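PDB 3VOV: glucokinase from Thermus thermophilus, which phosphorylates hexoses such as glucose, probably at the expense of ATP, as a zinc-binding hexokinase of the ROK family. Local coordinates for residues B[6-10]-B[11-15]; B[87-90]-B[91-95]; B[103-107]-B[108-112]; B[289-292]-B[293-297]. One frame throughout, in Å; residues are numbered along the deposited sequence.

Contact 1. Residues B[6-10]-B[11-15]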
ATOM      1  N   LEU B   6      -8.382  33.307 -24.629  1.00 16.48           N
ATOM      2  CA  LEU B   6      -8.531  33.946 -23.319  1.00 16.95           C
ATOM      3  C   LEU B   6      -8.157  32.927 -22.252  1.00 18.18           C
ATOM      4  O   LEU B   6      -8.548  31.745 -22.358  1.00 18.49           O
ATOM      5  CB  LEU B   6      -9.993  34.386 -23.082  1.00 17.63           C
ATOM      6  CG  LEU B   6     -10.566  35.491 -23.959  1.00 18.77           C
ATOM      7  CD1 LEU B   6     -12.117  35.613 -23.901  1.00 16.69           C
ATOM      8  CD2 LEU B   6      -9.905  36.804 -23.483  1.00 19.52           C
ATOM      9  N   ASP B   7      -7.422  33.346 -21.225  1.00 18.27           N
ATOM     10  CA  ASP B   7      -7.081  32.426 -20.123  1.00 19.60           C
ATOM     11  C   ASP B   7      -7.568  33.111 -18.849  1.00 21.08           C
ATOM     12  O   ASP B   7      -7.053  34.188 -18.496  1.00 21.29           O
ATOM     13  CB  ASP B   7      -5.558  32.124 -20.080  1.00 20.46           C
ATOM     14  CG  ASP B   7      -5.196  30.990 -19.083  1.00 21.61           C
ATOM     15  OD1 ASP B   7      -6.062  30.134 -18.755  1.00 26.91           O
ATOM     16  OD2 ASP B   7      -4.043  30.933 -18.604  1.00 24.96           O
ATOM     17  N   LEU B   8      -8.587  32.547 -18.194  1.00 20.52           N
ATOM     18  CA  LEU B   8      -9.187  33.202 -17.054  1.00 21.60           C
ATOM     19  C   LEU B   8      -8.543  32.628 -15.801  1.00 22.67           C
ATOM     20  O   LEU B   8      -8.755  31.471 -15.512  1.00 23.20           O
ATOM     21  CB  LEU B   8     -10.697  32.931 -17.008  1.00 21.22           C
ATOM     22  CG  LEU B   8     -11.424  33.312 -15.695  1.00 21.34           C
ATOM     23  CD1 LEU B   8     -11.356  34.887 -15.392  1.00 20.45           C
ATOM     24  CD2 LEU B   8     -12.892  32.815 -15.712  1.00 22.19           C
ATOM     25  N   GLY B   9      -7.747  33.421 -15.082  1.00 24.21           N
ATOM     26  CA  GLY B   9      -7.186  32.964 -13.788  1.00 24.91           C
ATOM     27  C   GLY B   9      -7.779  33.700 -12.593  1.00 27.07           C
ATOM     28  O   GLY B   9      -8.589  34.643 -12.740  1.00 26.13           O
ATOM     29  N   GLY B  10      -7.376  33.273 -11.394  1.00 28.61           N
ATOM     30  CA  GLY B  10      -7.880  33.878 -10.161  1.00 30.98           C
ATOM     31  C   GLY B  10      -7.425  35.321 -10.012  1.00 31.39           C
ATOM     32  O   GLY B  10      -8.188  36.146  -9.538  1.00 33.25           O
ATOM     33  N   THR B  11      -6.204  35.619 -10.470  1.00 31.79           N
ATOM     34  CA  THR B  11      -5.562  36.934 -10.340  1.00 32.33           C
ATOM     35  C   THR B  11      -5.739  37.771 -11.613  1.00 30.82           C
ATOM     36  O   THR B  11      -6.124  38.948 -11.546  1.00 31.18           O
ATOM     37  CB  THR B  11      -4.041  36.747 -10.148  1.00 32.68           C
ATOM     38  OG1 THR B  11      -3.804  35.803  -9.109  1.00 37.98           O
ATOM     39  CG2 THR B  11      -3.301  38.075  -9.845  1.00 34.98           C
ATOM     40  N   LYS B  12      -5.430  37.150 -12.758  1.00 28.18           N
ATOM     41  CA  LYS B  12      -5.331  37.818 -14.065  1.00 27.10           C
ATOM     42  C   LYS B  12      -6.124  37.130 -15.178  1.00 24.88           C
ATOM     43  O   LYS B  12      -6.294  35.904 -15.195  1.00 23.89           O
ATOM     44  CB  LYS B  12      -3.864  37.859 -14.503  1.00 27.29           C
ATOM     45  CG  LYS B  12      -2.949  38.675 -13.556  1.00 32.02           C
ATOM     46  CD  LYS B  12      -3.287  40.172 -13.679  1.00 37.17           C
ATOM     47  CE  LYS B  12      -2.316  41.100 -12.925  1.00 42.13           C
ATOM     48  NZ  LYS B  12      -0.973  40.488 -12.837  1.00 45.48           N
ATOM     49  N   ILE B  13      -6.584  37.939 -16.123  1.00 23.07           N
ATOM     50  CA  ILE B  13      -7.086  37.451 -17.405  1.00 21.46           C
ATOM     51  C   ILE B  13      -6.015  37.755 -18.461  1.00 21.76           C
ATOM     52  O   ILE B  13      -5.541  38.890 -18.548  1.00 20.36           O
ATOM     53  CB  ILE B  13      -8.365  38.232 -17.805  1.00 21.43           C
ATOM     54  CG1 ILE B  13      -9.505  37.869 -16.834  1.00 19.26           C
ATOM     55  CG2 ILE B  13      -8.677  38.032 -19.304  1.00 18.53           C
ATOM     56  CD1 ILE B  13     -10.707  38.744 -16.898  1.00 23.61           C
ATOM     57  N   ALA B  14      -5.655  36.739 -19.258  1.00 20.86           N
ATOM     58  CA  ALA B  14      -4.819  36.918 -20.435  1.00 20.66           C
ATOM     59  C   ALA B  14      -5.620  36.760 -21.726  1.00 20.46           C
ATOM     60  O   ALA B  14      -6.538  35.907 -21.821  1.00 19.10           O
ATOM     61  CB  ALA B  14      -3.640  35.935 -20.404  1.00 21.41           C
ATOM     62  N   ALA B  15      -5.286  37.577 -22.727  1.00 18.84           N
ATOM     63  CA  ALA B  15      -5.955  37.511 -24.000  1.00 18.51           C
ATOM     64  C   ALA B  15      -4.958  37.668 -25.156  1.00 19.54           C
ATOM     65  O   ALA B  15      -3.954  38.365 -25.004  1.00 20.22           O
ATOM     66  CB  ALA B  15      -7.065  38.617 -24.077  1.00 18.56           C
TER
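The flat groups that meet between D7 and A14 are peptide units: A14 N reaches D7 O at 3.0 Å within the plane of that carbonyl, while D7 N comes to A14 O at 2.8 Å from a position tilted 20° out of the A14 carbonyl plane. This doubly bonded pair is the central rung of the beta hairpin that opens the chain, strand 3-8 returning as strand 12-18, the first strands of the actin-like ATPase fold. The two non-hydrogen-bonded pairs around it, L6 with A15 and L8 with I13, bring in CA-H...O contacts, L6 CA lying 3.2 Å from A14 O. D7 and A14 project to one face of the sheet, and L6, L8, I13 and A15 to the other, where helix 36-54 lies over L8, I13 and A15. The turn G9-G10-T11-K12 is closed by G9 N to K12 O at 2.9 Å, a more bent bond (144° at the hydrogen) than the D7-A14 pair. The sequence Asp-Leu-Gly-Gly-Thr matches the loop that, in relatives of this fold, lies at the phosphates of ATP; a similar role is probable here. On the apolar face L8 has CG anti to its backbone N (chi1 168°), which sets CD1 against I13 CG1 at 3.8 Å. L6 instead keeps CG beside its backbone N, and its CD2 branch reaches across to press on the methyl of A15, L6 CD2 to A15 CB measuring 3.4 Å, tighter than usual van der Waals contact.

Contact 2. Residues B[87-90]-B[91-95]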
ATOM      1  N   ASP B  87     -21.535  28.256 -11.100  1.00 51.25           N
ATOM      2  CA  ASP B  87     -22.524  27.802 -12.097  1.00 48.66           C
ATOM      3  C   ASP B  87     -22.832  28.899 -13.105  1.00 45.69           C
ATOM      4  O   ASP B  87     -23.946  28.978 -13.631  1.00 45.67           O
ATOM      5  CB  ASP B  87     -23.815  27.301 -11.432  1.00 49.84           C
ATOM      6  CG  ASP B  87     -23.605  26.023 -10.628  1.00 52.11           C
ATOM      7  OD1 ASP B  87     -23.942  26.036  -9.417  1.00 57.57           O
ATOM      8  OD2 ASP B  87     -23.104  25.021 -11.195  1.00 52.25           O
ATOM      9  N   PHE B  88     -21.823  29.723 -13.379  1.00 41.22           N
ATOM     10  CA  PHE B  88     -21.961  30.885 -14.224  1.00 37.43           C
ATOM     11  C   PHE B  88     -21.892  30.576 -15.732  1.00 35.01           C
ATOM     12  O   PHE B  88     -20.912  30.002 -16.203  1.00 33.88           O
ATOM     13  CB  PHE B  88     -20.938  31.921 -13.801  1.00 36.82           C
ATOM     14  CG  PHE B  88     -21.131  33.215 -14.456  1.00 38.34           C
ATOM     15  CD1 PHE B  88     -22.197  34.026 -14.102  1.00 38.99           C
ATOM     16  CD2 PHE B  88     -20.277  33.619 -15.465  1.00 36.92           C
ATOM     17  CE1 PHE B  88     -22.396  35.226 -14.737  1.00 39.10           C
ATOM     18  CE2 PHE B  88     -20.476  34.816 -16.090  1.00 37.73           C
ATOM     19  CZ  PHE B  88     -21.536  35.612 -15.725  1.00 38.79           C
ATOM     20  N   PRO B  89     -22.951  30.941 -16.492  1.00 32.78           N
ATOM     21  CA  PRO B  89     -23.050  30.558 -17.915  1.00 31.74           C
ATOM     22  C   PRO B  89     -22.222  31.433 -18.847  1.00 30.77           C
ATOM     23  O   PRO B  89     -22.756  32.063 -19.771  1.00 31.05           O
ATOM     24  CB  PRO B  89     -24.544  30.703 -18.221  1.00 31.44           C
ATOM     25  CG  PRO B  89     -24.972  31.842 -17.329  1.00 31.15           C
ATOM     26  CD  PRO B  89     -24.140  31.701 -16.050  1.00 33.00           C
ATOM     27  N   ILE B  90     -20.911  31.405 -18.622  1.00 29.28           N
ATOM     28  CA  ILE B  90     -19.957  32.179 -19.366  1.00 27.56           C
ATOM     29  C   ILE B  90     -20.076  32.026 -20.876  1.00 26.72           C
ATOM     30  O   ILE B  90     -19.935  33.014 -21.588  1.00 27.17           O
ATOM     31  CB  ILE B  90     -18.493  31.935 -18.818  1.00 27.65           C
ATOM     32  CG1 ILE B  90     -17.524  33.040 -19.246  1.00 29.42           C
ATOM     33  CG2 ILE B  90     -17.941  30.533 -19.232  1.00 26.07           C
ATOM     34  CD1 ILE B  90     -17.990  34.466 -18.981  1.00 31.48           C
ATOM     35  N   ARG B  91     -20.326  30.822 -21.379  1.00 25.11           N
ATOM     36  CA  ARG B  91     -20.219  30.619 -22.817  1.00 25.04           C
ATOM     37  C   ARG B  91     -21.206  31.485 -23.625  1.00 25.71           C
ATOM     38  O   ARG B  91     -20.808  32.190 -24.563  1.00 24.92           O
ATOM     39  CB  ARG B  91     -20.398  29.170 -23.202  1.00 25.67           C
ATOM     40  CG  ARG B  91     -20.132  28.962 -24.695  1.00 26.54           C
ATOM     41  CD  ARG B  91     -20.785  27.710 -25.173  1.00 33.29           C
ATOM     42  NE  ARG B  91     -20.027  26.551 -24.756  1.00 35.59           N
ATOM     43  CZ  ARG B  91     -20.534  25.372 -24.392  1.00 38.33           C
ATOM     44  NH1 ARG B  91     -21.852  25.155 -24.352  1.00 38.93           N
ATOM     45  NH2 ARG B  91     -19.696  24.397 -24.060  1.00 31.91           N
ATOM     46  N   ARG B  92     -22.493  31.407 -23.273  1.00 25.25           N
ATOM     47  CA  ARG B  92     -23.527  32.193 -23.982  1.00 24.29           C
ATOM     48  C   ARG B  92     -23.337  33.680 -23.771  1.00 24.04           C
ATOM     49  O   ARG B  92     -23.507  34.455 -24.684  1.00 24.39           O
ATOM     50  CB  ARG B  92     -24.930  31.770 -23.549  1.00 24.51           C
ATOM     51  CG  ARG B  92     -25.413  30.502 -24.211  1.00 23.96           C
ATOM     52  CD  ARG B  92     -25.506  30.612 -25.742  1.00 26.79           C
ATOM     53  NE  ARG B  92     -26.078  29.362 -26.210  1.00 27.13           N
ATOM     54  CZ  ARG B  92     -25.390  28.311 -26.658  1.00 31.34           C
ATOM     55  NH1 ARG B  92     -26.053  27.215 -27.010  1.00 31.44           N
ATOM     56  NH2 ARG B  92     -24.061  28.375 -26.836  1.00 31.86           N
ATOM     57  N   ILE B  93     -22.996  34.069 -22.551  1.00 22.30           N
ATOM     58  CA  ILE B  93     -22.835  35.452 -22.235  1.00 22.57           C
ATOM     59  C   ILE B  93     -21.713  35.988 -23.112  1.00 23.81           C
ATOM     60  O   ILE B  93     -21.870  37.023 -23.777  1.00 25.28           O
ATOM     61  CB  ILE B  93     -22.495  35.624 -20.757  1.00 22.98           C
ATOM     62  CG1 ILE B  93     -23.707  35.286 -19.882  1.00 23.29           C
ATOM     63  CG2 ILE B  93     -22.110  37.061 -20.477  1.00 24.29           C
ATOM     64  CD1 ILE B  93     -23.387  35.126 -18.430  1.00 23.48           C
ATOM     65  N   LEU B  94     -20.584  35.278 -23.153  1.00 22.91           N
ATOM     66  CA  LEU B  94     -19.476  35.735 -23.976  1.00 23.58           C
ATOM     67  C   LEU B  94     -19.821  35.783 -25.443  1.00 22.98           C
ATOM     68  O   LEU B  94     -19.424  36.701 -26.109  1.00 21.85           O
ATOM     69  CB  LEU B  94     -18.212  34.882 -23.770  1.00 23.38           C
ATOM     70  CG  LEU B  94     -16.938  35.573 -23.262  1.00 27.51           C
ATOM     71  CD1 LEU B  94     -15.692  34.680 -23.453  1.00 25.36           C
ATOM     72  CD2 LEU B  94     -16.677  37.003 -23.738  1.00 21.37           C
ATOM     73  N   GLU B  95     -20.536  34.781 -25.943  1.00 21.99           N
ATOM     74  CA  GLU B  95     -20.945  34.756 -27.320  1.00 22.82           C
ATOM     75  C   GLU B  95     -21.824  35.971 -27.603  1.00 23.08           C
ATOM     76  O   GLU B  95     -21.709  36.614 -28.652  1.00 22.80           O
ATOM     77  CB  GLU B  95     -21.737  33.465 -27.625  1.00 23.29           C
ATOM     78  CG  GLU B  95     -20.818  32.211 -27.615  1.00 23.12           C
ATOM     79  CD  GLU B  95     -21.492  30.916 -27.999  1.00 25.01           C
ATOM     80  OE1 GLU B  95     -22.722  30.790 -27.840  1.00 25.60           O
ATOM     81  OE2 GLU B  95     -20.776  29.998 -28.477  1.00 27.30           O
TER
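F88 and I93 touch across an inverse gamma turn centred on P89, directly before the helix: the chain pinches so sharply that I90 N bonds to F88 O at 2.8 Å just where helix 90-98 begins. P89 holds the N-cap position. Its carbonyl is taken by I93 N in a weak bond of 3.4 Å, whereas the next one, L94 N to I90 O, is short at 2.8 Å, the first firm i to i+4 bond here. Ahead of the turn, D87 and F88 both face I76 in a G1 beta bulge. I93 reaches back over the turn: with its chain extended (chi2 167°), CD1 lies 3.3 Å from F88 CZ, approaching the ring obliquely, and 3.8 Å from P89 CG. The F88 and I93 side chains cross at about a right angle. I90 meets the same ring differently, its CD1 lying in the ring plane at the edge, 3.8 Å from F88 CE2. On the outer side of the helix R92 NH2 forms a salt bridge with E95 OE1 at 2.9 Å; the nitrogen arrives on the syn side, 33° out of the carboxylate plane. The other E95 oxygen accepts from V102 N, and R91 NH2 is bonded to F71 O, tying the helix to the chain on both sides of it in sequence. The inner side is apolar: I90, I93 and L94 pack on helix 36-54, and I90 and L94 also lie against L63 of strand 61-65, with L104 and V102 of strand 102-106 beside them.

Contact 3. Residues B[103-107]-B[108-112]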
ATOM      1  N   PHE B 103     -15.452  28.649 -27.326  1.00 19.71           N
ATOM      2  CA  PHE B 103     -15.123  27.262 -27.020  1.00 20.69           C
ATOM      3  C   PHE B 103     -14.386  27.200 -25.673  1.00 21.11           C
ATOM      4  O   PHE B 103     -13.330  27.805 -25.502  1.00 21.42           O
ATOM      5  CB  PHE B 103     -14.272  26.662 -28.167  1.00 21.05           C
ATOM      6  CG  PHE B 103     -14.992  26.625 -29.508  1.00 22.40           C
ATOM      7  CD1 PHE B 103     -15.876  25.592 -29.799  1.00 25.41           C
ATOM      8  CD2 PHE B 103     -14.802  27.643 -30.450  1.00 22.99           C
ATOM      9  CE1 PHE B 103     -16.557  25.553 -31.031  1.00 27.72           C
ATOM     10  CE2 PHE B 103     -15.476  27.629 -31.694  1.00 24.29           C
ATOM     11  CZ  PHE B 103     -16.349  26.572 -31.989  1.00 26.80           C
ATOM     12  N   LEU B 104     -14.970  26.494 -24.709  1.00 20.77           N
ATOM     13  CA  LEU B 104     -14.439  26.408 -23.357  1.00 21.03           C
ATOM     14  C   LEU B 104     -13.460  25.244 -23.227  1.00 20.27           C
ATOM     15  O   LEU B 104     -13.645  24.205 -23.852  1.00 18.95           O
ATOM     16  CB  LEU B 104     -15.575  26.067 -22.406  1.00 22.36           C
ATOM     17  CG  LEU B 104     -16.725  27.039 -22.232  1.00 27.40           C
ATOM     18  CD1 LEU B 104     -17.453  26.641 -20.936  1.00 31.01           C
ATOM     19  CD2 LEU B 104     -16.241  28.464 -22.139  1.00 30.43           C
ATOM     20  N   GLU B 105     -12.462  25.392 -22.372  1.00 18.29           N
ATOM     21  CA  GLU B 105     -11.575  24.282 -22.119  1.00 18.10           C
ATOM     22  C   GLU B 105     -11.032  24.415 -20.699  1.00 18.20           C
ATOM     23  O   GLU B 105     -10.883  25.524 -20.177  1.00 17.84           O
ATOM     24  CB  GLU B 105     -10.454  24.244 -23.158  1.00 18.12           C
ATOM     25  CG  GLU B 105      -9.474  23.011 -23.042  1.00 17.75           C
ATOM     26  CD  GLU B 105     -10.199  21.686 -23.084  1.00 17.90           C
ATOM     27  OE1 GLU B 105     -10.706  21.226 -22.017  1.00 18.48           O
ATOM     28  OE2 GLU B 105     -10.251  21.091 -24.181  1.00 19.95           O
ATOM     29  N   ASN B 106     -10.810  23.280 -20.060  1.00 19.70           N
ATOM     30  CA  ASN B 106     -10.170  23.237 -18.748  1.00 20.00           C
ATOM     31  C   ASN B 106      -8.706  23.699 -18.919  1.00 19.31           C
ATOM     32  O   ASN B 106      -8.056  23.380 -19.922  1.00 17.12           O
ATOM     33  CB  ASN B 106     -10.288  21.797 -18.227  1.00 21.79           C
ATOM     34  CG  ASN B 106      -9.191  21.431 -17.294  1.00 27.25           C
ATOM     35  OD1 ASN B 106      -9.176  21.877 -16.134  1.00 37.00           O
ATOM     36  ND2 ASN B 106      -8.271  20.606 -17.755  1.00 29.98           N
ATOM     37  N   ASP B 107      -8.182  24.440 -17.948  1.00 18.58           N
ATOM     38  CA  ASP B 107      -6.839  25.023 -18.068  1.00 17.68           C
ATOM     39  C   ASP B 107      -5.713  24.013 -18.250  1.00 17.48           C
ATOM     40  O   ASP B 107      -4.794  24.266 -19.014  1.00 15.38           O
ATOM     41  CB  ASP B 107      -6.533  25.952 -16.902  1.00 18.46           C
ATOM     42  CG  ASP B 107      -6.548  25.235 -15.538  1.00 20.01           C
ATOM     43  OD1 ASP B 107      -7.046  24.109 -15.363  1.00 24.30           O
ATOM     44  OD2 ASP B 107      -5.977  25.813 -14.648  1.00 25.10           O
ATOM     45  N   ALA B 108      -5.792  22.869 -17.563  1.00 17.09           N
ATOM     46  CA  ALA B 108      -4.795  21.808 -17.700  1.00 16.04           C
ATOM     47  C   ALA B 108      -4.883  21.104 -19.058  1.00 16.78           C
ATOM     48  O   ALA B 108      -3.839  20.834 -19.693  1.00 16.19           O
ATOM     49  CB  ALA B 108      -4.919  20.815 -16.520  1.00 18.10           C
ATOM     50  N   ASN B 109      -6.110  20.844 -19.545  1.00 15.53           N
ATOM     51  CA  ASN B 109      -6.310  20.326 -20.927  1.00 16.24           C
ATOM     52  C   ASN B 109      -5.722  21.318 -21.952  1.00 16.17           C
ATOM     53  O   ASN B 109      -5.059  20.928 -22.920  1.00 16.67           O
ATOM     54  CB  ASN B 109      -7.797  20.149 -21.284  1.00 14.76           C
ATOM     55  CG  ASN B 109      -8.442  18.945 -20.607  1.00 18.68           C
ATOM     56  OD1 ASN B 109      -7.767  18.089 -20.074  1.00 17.95           O
ATOM     57  ND2 ASN B 109      -9.767  18.899 -20.628  1.00 16.80           N
ATOM     58  N   ALA B 110      -6.023  22.589 -21.753  1.00 15.98           N
ATOM     59  CA  ALA B 110      -5.467  23.650 -22.603  1.00 17.08           C
ATOM     60  C   ALA B 110      -3.901  23.707 -22.640  1.00 17.28           C
ATOM     61  O   ALA B 110      -3.296  23.769 -23.732  1.00 17.33           O
ATOM     62  CB  ALA B 110      -6.079  25.001 -22.189  1.00 16.51           C
ATOM     63  N   ALA B 111      -3.252  23.677 -21.469  1.00 17.26           N
ATOM     64  CA  ALA B 111      -1.801  23.596 -21.447  1.00 17.95           C
ATOM     65  C   ALA B 111      -1.321  22.342 -22.170  1.00 18.40           C
ATOM     66  O   ALA B 111      -0.344  22.387 -22.923  1.00 18.34           O
ATOM     67  CB  ALA B 111      -1.214  23.685 -19.990  1.00 16.67           C
ATOM     68  N   ALA B 112      -2.002  21.213 -21.960  1.00 18.22           N
ATOM     69  CA  ALA B 112      -1.613  19.980 -22.639  1.00 17.69           C
ATOM     70  C   ALA B 112      -1.678  20.120 -24.190  1.00 17.42           C
ATOM     71  O   ALA B 112      -0.767  19.672 -24.910  1.00 17.67           O
ATOM     72  CB  ALA B 112      -2.541  18.803 -22.178  1.00 17.35           C
TER
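Strand 103-106 runs into helix 108-112 almost at a right angle, 94° between their directions, with a closest axis approach of 6.3 Å. N106 holds the N-cap position at the bend, and its carbonyl accepts A110 N at 2.8 Å, nearly straight on; D107 O then takes A111 N at 3.0 Å. E105 reaches across the bend. Its CG is anti to the backbone N (chi1 -176°) and the chain folds at chi2, bringing the carboxylate across the N109 amide, their planes 85° apart. There E105 OE1 accepts two bonds: N106 N at 2.8 Å on the anti lone pair, and N109 ND2 at 2.9 Å, which descends from above the carboxylate plane although OE1 lies in the plane of the N109 amide. This strand-to-helix bend, Glu-Asn-Asp-Ala-Asn, belongs to the actin-like ATPase fold of the ROK family, and in relatives its Asn-Asp pair borders the sugar pocket. The other oxygen, E105 OE2, forms a salt bridge with R148. An alanine in place of E105 is likely to leave N109 ND2 and N106 N without their common acceptor and R148 without its salt-bridge partner in this strand. A weak bond from A108 N to D107 OD1, 2.8 Å, spans the first helical residues.

Contact 4. Residues B[289-292]-B[293-297]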
ATOM      1  N   ALA B 289      -5.885  27.689 -24.999  1.00 14.91           N
ATOM      2  CA  ALA B 289      -7.259  28.237 -25.164  1.00 16.04           C
ATOM      3  C   ALA B 289      -7.434  28.722 -26.609  1.00 16.54           C
ATOM      4  O   ALA B 289      -8.459  28.492 -27.254  1.00 18.04           O
ATOM      5  CB  ALA B 289      -7.485  29.384 -24.196  1.00 16.97           C
ATOM      6  N   ALA B 290      -6.418  29.370 -27.127  1.00 17.33           N
ATOM      7  CA  ALA B 290      -6.485  29.796 -28.513  1.00 17.54           C
ATOM      8  C   ALA B 290      -6.524  28.595 -29.444  1.00 18.01           C
ATOM      9  O   ALA B 290      -7.315  28.561 -30.368  1.00 18.29           O
ATOM     10  CB  ALA B 290      -5.307  30.736 -28.849  1.00 16.72           C
ATOM     11  N   LEU B 291      -5.656  27.607 -29.216  1.00 18.10           N
ATOM     12  CA  LEU B 291      -5.663  26.422 -30.062  1.00 17.55           C
ATOM     13  C   LEU B 291      -6.964  25.655 -30.023  1.00 17.23           C
ATOM     14  O   LEU B 291      -7.397  25.061 -31.031  1.00 17.92           O
ATOM     15  CB  LEU B 291      -4.566  25.472 -29.658  1.00 16.86           C
ATOM     16  CG  LEU B 291      -3.184  25.735 -30.197  1.00 16.75           C
ATOM     17  CD1 LEU B 291      -2.226  24.966 -29.246  1.00 17.23           C
ATOM     18  CD2 LEU B 291      -3.101  25.220 -31.654  1.00 17.68           C
ATOM     19  N   THR B 292      -7.600  25.649 -28.864  1.00 17.67           N
ATOM     20  CA  THR B 292      -8.948  25.062 -28.763  1.00 19.34           C
ATOM     21  C   THR B 292      -9.872  25.635 -29.819  1.00 19.63           C
ATOM     22  O   THR B 292     -10.474  24.891 -30.600  1.00 19.22           O
ATOM     23  CB  THR B 292      -9.517  25.210 -27.296  1.00 18.87           C
ATOM     24  OG1 THR B 292      -8.640  24.516 -26.420  1.00 19.53           O
ATOM     25  CG2 THR B 292     -10.928  24.633 -27.139  1.00 18.06           C
ATOM     26  N   ALA B 293      -9.993  26.960 -29.850  1.00 20.75           N
ATOM     27  CA  ALA B 293     -10.885  27.616 -30.832  1.00 20.46           C
ATOM     28  C   ALA B 293     -10.370  27.394 -32.273  1.00 20.70           C
ATOM     29  O   ALA B 293     -11.141  27.187 -33.219  1.00 21.61           O
ATOM     30  CB  ALA B 293     -10.985  29.138 -30.519  1.00 19.54           C
ATOM     31  N   TYR B 294      -9.064  27.471 -32.450  1.00 21.75           N
ATOM     32  CA  TYR B 294      -8.458  27.363 -33.795  1.00 21.80           C
ATOM     33  C   TYR B 294      -8.766  25.988 -34.430  1.00 22.27           C
ATOM     34  O   TYR B 294      -9.242  25.866 -35.603  1.00 20.42           O
ATOM     35  CB  TYR B 294      -6.932  27.607 -33.681  1.00 21.70           C
ATOM     36  CG  TYR B 294      -6.239  27.528 -35.025  1.00 24.79           C
ATOM     37  CD1 TYR B 294      -5.758  26.320 -35.527  1.00 23.63           C
ATOM     38  CD2 TYR B 294      -6.131  28.666 -35.816  1.00 25.40           C
ATOM     39  CE1 TYR B 294      -5.116  26.269 -36.815  1.00 26.95           C
ATOM     40  CE2 TYR B 294      -5.530  28.628 -37.063  1.00 27.29           C
ATOM     41  CZ  TYR B 294      -5.019  27.449 -37.555  1.00 25.79           C
ATOM     42  OH  TYR B 294      -4.451  27.495 -38.803  1.00 31.27           O
ATOM     43  N   LEU B 295      -8.495  24.936 -33.664  1.00 22.26           N
ATOM     44  CA  LEU B 295      -8.746  23.585 -34.132  1.00 24.40           C
ATOM     45  C   LEU B 295     -10.253  23.305 -34.255  1.00 25.91           C
ATOM     46  O   LEU B 295     -10.656  22.582 -35.124  1.00 26.31           O
ATOM     47  CB  LEU B 295      -8.050  22.546 -33.229  1.00 23.95           C
ATOM     48  CG  LEU B 295      -6.519  22.724 -33.222  1.00 23.88           C
ATOM     49  CD1 LEU B 295      -5.864  21.909 -32.104  1.00 25.76           C
ATOM     50  CD2 LEU B 295      -5.820  22.400 -34.604  1.00 23.35           C
ATOM     51  N   GLU B 296     -11.090  23.865 -33.395  1.00 27.67           N
ATOM     52  CA  GLU B 296     -12.520  23.680 -33.605  1.00 31.03           C
ATOM     53  C   GLU B 296     -12.959  24.288 -34.920  1.00 32.15           C
ATOM     54  O   GLU B 296     -13.702  23.669 -35.661  1.00 32.94           O
ATOM     55  CB  GLU B 296     -13.342  24.304 -32.479  1.00 31.03           C
ATOM     56  CG  GLU B 296     -13.390  23.443 -31.265  1.00 34.88           C
ATOM     57  CD  GLU B 296     -14.518  22.403 -31.357  1.00 38.85           C
ATOM     58  OE1 GLU B 296     -14.685  21.673 -30.366  1.00 40.92           O
ATOM     59  OE2 GLU B 296     -15.238  22.344 -32.393  1.00 41.07           O
ATOM     60  N   VAL B 297     -12.511  25.508 -35.200  1.00 34.21           N
ATOM     61  CA  VAL B 297     -12.922  26.199 -36.423  1.00 36.78           C
ATOM     62  C   VAL B 297     -12.369  25.492 -37.661  1.00 38.96           C
ATOM     63  O   VAL B 297     -13.096  25.275 -38.644  1.00 38.71           O
ATOM     64  CB  VAL B 297     -12.490  27.661 -36.423  1.00 36.86           C
ATOM     65  CG1 VAL B 297     -12.692  28.263 -37.822  1.00 37.68           C
ATOM     66  CG2 VAL B 297     -13.265  28.440 -35.356  1.00 35.58           C
TER
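L295 keeps CG beside its backbone N (chi1 -61°), which turns the side chain back along the helix toward L291 and sets L295 CG 3.3 Å from L291 O. E296 likewise keeps CG beside its backbone N (chi1 -80°), which puts E296 CG 3.3 Å from T292 O; the bend at chi2 then turns the carboxylate. Both belong to helix 284-299, the C-terminal alpha helix, whose i to i+4 pattern carries the contact. Y294 N to A290 O (2.9 Å), L295 N to L291 O (2.9 Å) and E296 N to T292 O (3.0 Å) are regular bonds, while A293 N to A289 O is stretched to 3.4 Å and weak. T292 OG1 turns back to the carbonyl of G288, so the buried hydroxyl is satisfied within its own helix. The helix packs on two sides: T292, A293 and E296 lie against F103 of strand 102-106, whereas L291 and L295 meet helix 107-118 at L113, L118 and H117. The carboxylate of E296 also has a long, weak ion pair with R148. The ring of Y294 extends outward and touches M1. Along the apolar flank the two leucines just meet, L291 CD2 to L295 CD1 at 4.3 Å.

Contacts 1 to 4 follow one another along the chain, and all belong to the ROK-family fold. Contacts 1 and 3 reach one five-stranded mixed sheet, through strands 3-8, 12-18 and 102-106, with centres about 13 Å apart. Contact 2 starts helix 90-98, which leads into strand 102-106 of contact 3; it touches contact 1 through L6 and L94, and contact 3 through I90 and L104. Contact 4, from the far end of the sequence, packs on contact 3, centres about 10 Å apart, and on contact 1 through L6 and A289. The C-terminal helix therefore returns to the N-terminal sheet, joining the two chain ends in one domain.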